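Local coordinates for alginate lyase AlgAT5 (Defluviitalea, PDB 5ZQI), which probably cleaves alginate by beta-elimination, as a lyase of polysaccharide lyase family 7 with a beta-sandwich fold, at residues N66-E78 with V103-G115. Residues are numbered along the deposited sequence; the frame is centred on the assembly and turned at random.
Sequences NWKLTLPINDAEE and VFKAHCGGDTTEG
At one end of the beta-sandwich, the loop that follows strand 67-70 of one sheet packs against the end of strand 102-107 of the other and the loop running on from it. P72 and D111 contribute the two largest shares of the buried surface. The puckered ring of P72 packs on the strand end: P72 CB is 4.1 Å from A106 CB, and P72 CG comes within 3.7 Å of K105 O, a buried carbonyl without a polar partner. A chi1 of 59° swings the H107 imidazole toward P72 and I73; H107 CE1 sits 4.0 Å from I73 CG2, which meets the ring at its edge. Beyond the type I turn H107-G110, D111 N donates to P72 O (2.8 Å) in a bent bond. The absence of a side chain on G110 lets P72 O lie only 3.2 Å from G110 CA. D111 then reaches back with its carboxylate: D111 OD2 accepts D75 N on its anti side, tilted out of the carboxylate plane (2.9 Å), and a hydrogen bond from a water that also accepts from N74 N, anchoring the bend at N74 and D75. D75 OD1 lies 4.0 Å from D111 OD2, a like-charge proximity that the D75 N-H and the water would probably partly offset. A second water joins L71 O to D111 O. Methyl groups also meet where T113 CG2 touches T70 CG2 at 3.8 Å and A76 CB; T113 OG1 is hydrogen-bonded to R120. Further inside, L69 meets the F104 ring at its edge, apolar packing between facing sheets that is characteristic of the PL7 beta-sandwich.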
ATOM      1  N   ASN A  66       2.600  12.278   7.908  1.00  9.27           N
ATOM      2  CA  ASN A  66       1.409  12.539   7.109  1.00  9.51           C
ATOM      3  C   ASN A  66       0.801  11.230   6.628  1.00  8.65           C
ATOM      4  O   ASN A  66       0.440  11.078   5.460  1.00  8.91           O
ATOM      5  CB  ASN A  66       1.740  13.464   5.940  1.00 10.56           C
ATOM      6  CG  ASN A  66       1.708  14.907   6.331  1.00 13.97           C
ATOM      7  OD1 ASN A  66       1.016  15.292   7.282  1.00 12.80           O
ATOM      8  ND2 ASN A  66       2.472  15.721   5.620  1.00 18.42           N
ATOM      9  N   TRP A  67       0.633  10.300   7.565  1.00  7.85           N
ATOM     10  CA  TRP A  67      -0.070   9.066   7.300  1.00  7.21           C
ATOM     11  C   TRP A  67      -0.949   8.731   8.497  1.00  7.25           C
ATOM     12  O   TRP A  67      -0.705   9.176   9.609  1.00  7.33           O
ATOM     13  CB  TRP A  67       0.897   7.911   7.069  1.00  6.66           C
ATOM     14  CG  TRP A  67       1.828   7.966   5.866  1.00  7.21           C
ATOM     15  CD1 TRP A  67       3.133   8.343   5.852  1.00  8.14           C
ATOM     16  CD2 TRP A  67       1.498   7.608   4.521  1.00  7.39           C
ATOM     17  NE1 TRP A  67       3.642   8.224   4.581  1.00  8.61           N
ATOM     18  CE2 TRP A  67       2.659   7.764   3.746  1.00  7.98           C
ATOM     19  CE3 TRP A  67       0.336   7.137   3.907  1.00  7.47           C
ATOM     20  CZ2 TRP A  67       2.679   7.515   2.395  1.00  9.23           C
ATOM     21  CZ3 TRP A  67       0.353   6.885   2.553  1.00  8.13           C
ATOM     22  CH2 TRP A  67       1.524   7.047   1.812  1.00  8.71           C
ATOM     23  N   LYS A  68      -1.964   7.901   8.263  1.00  8.12           N
ATOM     24  CA  LYS A  68      -2.675   7.186   9.318  1.00  6.55           C
ATOM     25  C   LYS A  68      -2.697   5.712   8.944  1.00  6.58           C
ATOM     26  O   LYS A  68      -2.596   5.369   7.758  1.00  8.07           O
ATOM     27  CB  LYS A  68      -4.081   7.728   9.550  1.00  9.74           C
ATOM     28  CG  LYS A  68      -5.068   7.574   8.465  1.00 10.11           C
ATOM     29  CD  LYS A  68      -6.476   8.003   8.951  1.00 12.40           C
ATOM     30  CE  LYS A  68      -7.464   8.012   7.825  1.00 13.23           C
ATOM     31  NZ  LYS A  68      -8.825   8.351   8.328  1.00 19.62           N
ATOM     32  N   LEU A  69      -2.790   4.847   9.952  1.00  7.35           N
ATOM     33  CA  LEU A  69      -2.699   3.400   9.763  1.00  7.73           C
ATOM     34  C   LEU A  69      -4.046   2.732  10.016  1.00  6.33           C
ATOM     35  O   LEU A  69      -4.676   3.010  11.037  1.00  9.52           O
ATOM     36  CB  LEU A  69      -1.657   2.806  10.710  1.00  7.35           C
ATOM     37  CG  LEU A  69      -1.491   1.287  10.690  1.00  7.64           C
ATOM     38  CD1 LEU A  69      -0.836   0.804   9.431  1.00 10.48           C
ATOM     39  CD2 LEU A  69      -0.666   0.858  11.924  1.00 11.38           C
ATOM     40  N   THR A  70      -4.472   1.853   9.098  1.00  5.79           N
ATOM     41  CA  THR A  70      -5.585   0.940   9.344  1.00  6.69           C
ATOM     42  C   THR A  70      -5.048  -0.457   9.640  1.00  7.69           C
ATOM     43  O   THR A  70      -4.170  -0.954   8.921  1.00  7.99           O
ATOM     44  CB  THR A  70      -6.545   0.885   8.168  1.00  9.26           C
ATOM     45  OG1 THR A  70      -7.013   2.219   7.891  1.00 11.28           O
ATOM     46  CG2 THR A  70      -7.730  -0.062   8.478  1.00  8.33           C
ATOM     47  N   LEU A  71      -5.563  -1.083  10.710  1.00  7.37           N
ATOM     48  CA  LEU A  71      -5.145  -2.395  11.173  1.00  7.31           C
ATOM     49  C   LEU A  71      -6.046  -3.509  10.675  1.00  7.03           C
ATOM     50  O   LEU A  71      -7.175  -3.285  10.225  1.00  7.63           O
ATOM     51  CB  LEU A  71      -5.158  -2.419  12.702  1.00  7.26           C
ATOM     52  CG  LEU A  71      -4.132  -1.551  13.429  1.00 10.15           C
ATOM     53  CD1 LEU A  71      -4.449  -1.473  14.929  1.00 12.22           C
ATOM     54  CD2 LEU A  71      -2.725  -2.018  13.215  1.00 15.91           C
ATOM     55  N   PRO A  72      -5.537  -4.774  10.742  1.00  7.56           N
ATOM     56  CA  PRO A  72      -6.389  -5.925  10.401  1.00  8.09           C
ATOM     57  C   PRO A  72      -7.122  -6.553  11.585  1.00 10.24           C
ATOM     58  O   PRO A  72      -7.651  -7.674  11.505  1.00 10.64           O
ATOM     59  CB  PRO A  72      -5.390  -6.924   9.806  1.00  8.74           C
ATOM     60  CG  PRO A  72      -4.131  -6.636  10.627  1.00  8.85           C
ATOM     61  CD  PRO A  72      -4.098  -5.130  10.814  1.00  8.72           C
ATOM     62  N   ILE A  73      -7.153  -5.819  12.699  1.00  9.37           N
ATOM     63  CA  ILE A  73      -7.769  -6.271  13.946  1.00  9.64           C
ATOM     64  C   ILE A  73      -8.564  -5.112  14.531  1.00  9.91           C
ATOM     65  O   ILE A  73      -8.566  -4.009  13.991  1.00 10.18           O
ATOM     66  CB  ILE A  73      -6.742  -6.790  14.981  1.00 10.90           C
ATOM     67  CG1 ILE A  73      -5.736  -5.687  15.265  1.00 10.39           C
ATOM     68  CG2 ILE A  73      -6.079  -8.067  14.467  1.00 13.95           C
ATOM     69  CD1 ILE A  73      -4.843  -5.981  16.494  1.00 14.19           C
ATOM     70  N   ASN A  74      -9.248  -5.381  15.659  1.00 11.77           N
ATOM     71  CA  ASN A  74      -9.943  -4.338  16.420  1.00 11.92           C
ATOM     72  C   ASN A  74     -10.938  -3.571  15.556  1.00 13.16           C
ATOM     73  O   ASN A  74     -11.054  -2.345  15.653  1.00 13.19           O
ATOM     74  CB  ASN A  74      -8.938  -3.390  17.071  1.00 12.63           C
ATOM     75  CG  ASN A  74      -7.970  -4.112  18.006  1.00 13.18           C
ATOM     76  OD1 ASN A  74      -8.254  -5.193  18.524  1.00 18.54           O
ATOM     77  ND2 ASN A  74      -6.807  -3.523  18.192  1.00 14.78           N
ATOM     78  N   ASP A  75     -11.716  -4.298  14.759  1.00 12.72           N
ATOM     79  CA  ASP A  75     -12.709  -3.692  13.873  1.00 13.50           C
ATOM     80  C   ASP A  75     -12.052  -2.738  12.878  1.00 15.56           C
ATOM     81  O   ASP A  75     -12.587  -1.685  12.551  1.00 14.27           O
ATOM     82  CB  ASP A  75     -13.802  -3.005  14.690  1.00 15.29           C
ATOM     83  CG  ASP A  75     -14.546  -3.987  15.583  1.00 25.52           C
ATOM     84  OD1 ASP A  75     -14.877  -5.098  15.091  1.00 24.07           O
ATOM     85  OD2 ASP A  75     -14.787  -3.670  16.773  1.00 30.19           O
ATOM     86  N   ALA A  76     -10.892  -3.138  12.347  1.00 11.15           N
ATOM     87  CA  ALA A  76     -10.138  -2.316  11.397  1.00  9.62           C
ATOM     88  C   ALA A  76      -9.857  -0.929  11.986  1.00 11.99           C
ATOM     89  O   ALA A  76     -10.037   0.114  11.347  1.00 11.50           O
ATOM     90  CB  ALA A  76     -10.874  -2.236  10.054  1.00 11.56           C
ATOM     91  N   GLU A  77      -9.303  -0.939  13.194  1.00  9.35           N
ATOM     92  CA  GLU A  77      -8.986   0.288  13.912  1.00  9.45           C
ATOM     93  C   GLU A  77      -7.990   1.149  13.150  1.00  9.07           C
ATOM     94  O   GLU A  77      -7.048   0.643  12.527  1.00  8.50           O
ATOM     95  CB  GLU A  77      -8.393  -0.082  15.285  1.00 11.11           C
ATOM     96  CG  GLU A  77      -7.928   1.068  16.142  1.00 15.11           C
ATOM     97  CD  GLU A  77      -7.414   0.609  17.486  1.00 16.76           C
ATOM     98  OE1 GLU A  77      -7.372  -0.610  17.696  1.00 21.61           O
ATOM     99  OE2 GLU A  77      -7.058   1.451  18.317  1.00 19.64           O
ATOM    100  N   GLU A  78      -8.183   2.460  13.240  1.00  8.49           N
ATOM    101  CA  GLU A  78      -7.239   3.423  12.717  1.00  7.88           C
ATOM    102  C   GLU A  78      -6.366   3.983  13.830  1.00  7.82           C
ATOM    103  O   GLU A  78      -6.862   4.353  14.904  1.00 10.15           O
ATOM    104  CB  GLU A  78      -7.931   4.582  12.004  1.00 11.26           C
ATOM    105  CG  GLU A  78      -8.689   4.177  10.759  1.00 12.72           C
ATOM    106  CD  GLU A  78      -9.201   5.355   9.959  1.00 18.94           C
ATOM    107  OE1 GLU A  78      -9.220   6.487  10.488  1.00 19.79           O
ATOM    108  OE2 GLU A  78      -9.598   5.146   8.790  1.00 20.71           O
ATOM    109  N   VAL A 103       7.582  -3.977   8.712  1.00  7.73           N
ATOM    110  CA  VAL A 103       6.801  -5.148   8.341  1.00  6.98           C
ATOM    111  C   VAL A 103       5.319  -4.825   8.467  1.00  6.03           C
ATOM    112  O   VAL A 103       4.868  -4.335   9.515  1.00  8.12           O
ATOM    113  CB  VAL A 103       7.162  -6.336   9.247  1.00  6.87           C
ATOM    114  CG1 VAL A 103       6.280  -7.561   8.890  1.00 10.35           C
ATOM    115  CG2 VAL A 103       8.619  -6.678   9.158  1.00  8.77           C
ATOM    116  N   PHE A 104       4.567  -5.079   7.387  1.00  7.44           N
ATOM    117  CA  PHE A 104       3.109  -4.947   7.355  1.00  6.42           C
ATOM    118  C   PHE A 104       2.552  -6.343   7.098  1.00  7.22           C
ATOM    119  O   PHE A 104       2.887  -6.964   6.082  1.00  7.58           O
ATOM    120  CB  PHE A 104       2.628  -4.000   6.258  1.00  5.26           C
ATOM    121  CG  PHE A 104       3.087  -2.573   6.390  1.00  7.72           C
ATOM    122  CD1 PHE A 104       4.375  -2.199   6.010  1.00  8.33           C
ATOM    123  CD2 PHE A 104       2.222  -1.592   6.840  1.00  5.35           C
ATOM    124  CE1 PHE A 104       4.756  -0.867   6.112  1.00  8.12           C
ATOM    125  CE2 PHE A 104       2.611  -0.286   6.937  1.00  6.94           C
ATOM    126  CZ  PHE A 104       3.872   0.083   6.575  1.00  7.95           C
ATOM    127  N   LYS A 105       1.658  -6.809   7.968  1.00  6.07           N
ATOM    128  CA  LYS A 105       1.028  -8.123   7.839  1.00  7.43           C
ATOM    129  C   LYS A 105      -0.478  -7.973   7.953  1.00  6.84           C
ATOM    130  O   LYS A 105      -0.953  -7.323   8.874  1.00  7.51           O
ATOM    131  CB  LYS A 105       1.549  -9.097   8.914  1.00  7.01           C
ATOM    132  CG  LYS A 105       0.779 -10.411   8.972  1.00  7.65           C
ATOM    133  CD  LYS A 105       1.387 -11.370   9.976  1.00 12.90           C
ATOM    134  CE  LYS A 105       0.497 -12.597  10.156  1.00 15.01           C
ATOM    135  NZ  LYS A 105       1.037 -13.611  11.090  1.00 20.86           N
ATOM    136  N   ALA A 106      -1.231  -8.619   7.059  1.00  7.19           N
ATOM    137  CA  ALA A 106      -2.679  -8.737   7.206  1.00  8.33           C
ATOM    138  C   ALA A 106      -3.089 -10.164   6.887  1.00  7.94           C
ATOM    139  O   ALA A 106      -2.861 -10.649   5.774  1.00  8.59           O
ATOM    140  CB  ALA A 106      -3.419  -7.725   6.319  1.00  8.66           C
ATOM    141  N   HIS A 107      -3.677 -10.819   7.878  1.00  7.89           N
ATOM    142  CA  HIS A 107      -4.106 -12.207   7.752  1.00  7.97           C
ATOM    143  C   HIS A 107      -5.518 -12.314   7.196  1.00  9.52           C
ATOM    144  O   HIS A 107      -6.337 -11.415   7.353  1.00  9.72           O
ATOM    145  CB  HIS A 107      -4.022 -12.915   9.107  1.00  9.99           C
ATOM    146  CG  HIS A 107      -4.851 -12.279  10.181  1.00  9.28           C
ATOM    147  ND1 HIS A 107      -4.794 -10.930  10.473  1.00  8.57           N
ATOM    148  CD2 HIS A 107      -5.773 -12.810  11.018  1.00 12.14           C
ATOM    149  CE1 HIS A 107      -5.647 -10.665  11.450  1.00  8.61           C
ATOM    150  NE2 HIS A 107      -6.241 -11.790  11.806  1.00 11.03           N
ATOM    151  N   CYS A 108      -5.798 -13.459   6.564  1.00 10.64           N
ATOM    152  CA  CYS A 108      -7.056 -13.637   5.834  1.00  9.95           C
ATOM    153  C   CYS A 108      -8.262 -13.633   6.749  1.00 12.05           C
ATOM    154  O   CYS A 108      -9.379 -13.350   6.295  1.00 13.42           O
ATOM    155  CB  CYS A 108      -6.990 -14.924   5.003  1.00 10.99           C
ATOM    156  SG  CYS A 108      -5.759 -14.864   3.665  1.00 14.49           S
ATOM    157  N   GLY A 109      -8.075 -13.942   8.020  1.00 10.69           N
ATOM    158  CA  GLY A 109      -9.137 -13.873   8.995  1.00 12.40           C
ATOM    159  C   GLY A 109      -9.314 -12.524   9.639  1.00 12.82           C
ATOM    160  O   GLY A 109     -10.161 -12.377  10.525  1.00 14.83           O
ATOM    161  N   GLY A 110      -8.585 -11.515   9.182  1.00 11.43           N
ATOM    162  CA  GLY A 110      -8.638 -10.222   9.834  1.00 11.42           C
ATOM    163  C   GLY A 110      -9.950  -9.483   9.636  1.00 10.96           C
ATOM    164  O   GLY A 110     -10.743  -9.763   8.740  1.00 13.07           O
ATOM    165  N   ASP A 111     -10.159  -8.494  10.504  1.00 11.95           N
ATOM    166  CA  ASP A 111     -11.281  -7.577  10.365  1.00 11.34           C
ATOM    167  C   ASP A 111     -11.076  -6.695   9.144  1.00 10.87           C
ATOM    168  O   ASP A 111      -9.940  -6.443   8.714  1.00 11.02           O
ATOM    169  CB  ASP A 111     -11.436  -6.723  11.625  1.00 15.00           C
ATOM    170  CG  ASP A 111     -11.783  -7.541  12.840  1.00 17.11           C
ATOM    171  OD1 ASP A 111     -12.317  -8.663  12.691  1.00 18.32           O
ATOM    172  OD2 ASP A 111     -11.541  -7.052  13.962  1.00 22.10           O
ATOM    173  N   THR A 112     -12.187  -6.254   8.563  1.00 13.30           N
ATOM    174  CA  THR A 112     -12.147  -5.474   7.335  1.00 13.56           C
ATOM    175  C   THR A 112     -12.822  -4.118   7.510  1.00 11.98           C
ATOM    176  O   THR A 112     -13.720  -3.943   8.336  1.00 15.14           O
ATOM    177  CB  THR A 112     -12.814  -6.219   6.169  1.00 13.51           C
ATOM    178  OG1 THR A 112     -14.198  -6.479   6.459  1.00 14.62           O
ATOM    179  CG2 THR A 112     -12.113  -7.549   5.900  1.00 11.24           C
ATOM    180  N   THR A 113     -12.381  -3.154   6.706  1.00 12.80           N
ATOM    181  CA  THR A 113     -13.026  -1.857   6.686  1.00 14.53           C
ATOM    182  C   THR A 113     -14.427  -1.939   6.083  1.00 18.57           C
ATOM    183  O   THR A 113     -14.765  -2.858   5.325  1.00 15.99           O
ATOM    184  CB  THR A 113     -12.212  -0.853   5.867  1.00 12.53           C
ATOM    185  OG1 THR A 113     -12.043  -1.358   4.533  1.00 15.66           O
ATOM    186  CG2 THR A 113     -10.862  -0.639   6.452  1.00 10.90           C
ATOM    187  N   GLU A 114     -15.235  -0.926   6.395  1.00 16.08           N
ATOM    188  CA  GLU A 114     -16.565  -0.801   5.818  1.00 18.13           C
ATOM    189  C   GLU A 114     -16.462  -0.642   4.309  1.00 20.50           C
ATOM    190  O   GLU A 114     -15.737   0.225   3.810  1.00 25.46           O
ATOM    191  CB  GLU A 114     -17.285   0.397   6.433  1.00 26.60           C
ATOM    192  CG  GLU A 114     -18.578   0.785   5.733  1.00 37.52           C
ATOM    193  CD  GLU A 114     -19.639  -0.284   5.833  1.00 42.83           C
ATOM    194  OE1 GLU A 114     -19.531  -1.131   6.745  1.00 42.91           O
ATOM    195  OE2 GLU A 114     -20.570  -0.282   4.999  1.00 45.54           O
ATOM    196  N   GLY A 115     -17.165  -1.502   3.582  1.00 22.61           N
ATOM    197  CA  GLY A 115     -17.138  -1.468   2.136  1.00 28.89           C
ATOM    198  C   GLY A 115     -16.082  -2.330   1.484  1.00 28.29           C
ATOM    199  O   GLY A 115     -16.012  -2.358   0.244  1.00 29.72           O
TER
HETATM  200  O   HOH W   1      -8.420  -4.403   7.807  1.00  7.02           O
HETATM  201  O   HOH W   2      -9.733  -8.075  16.458  1.00 21.16           O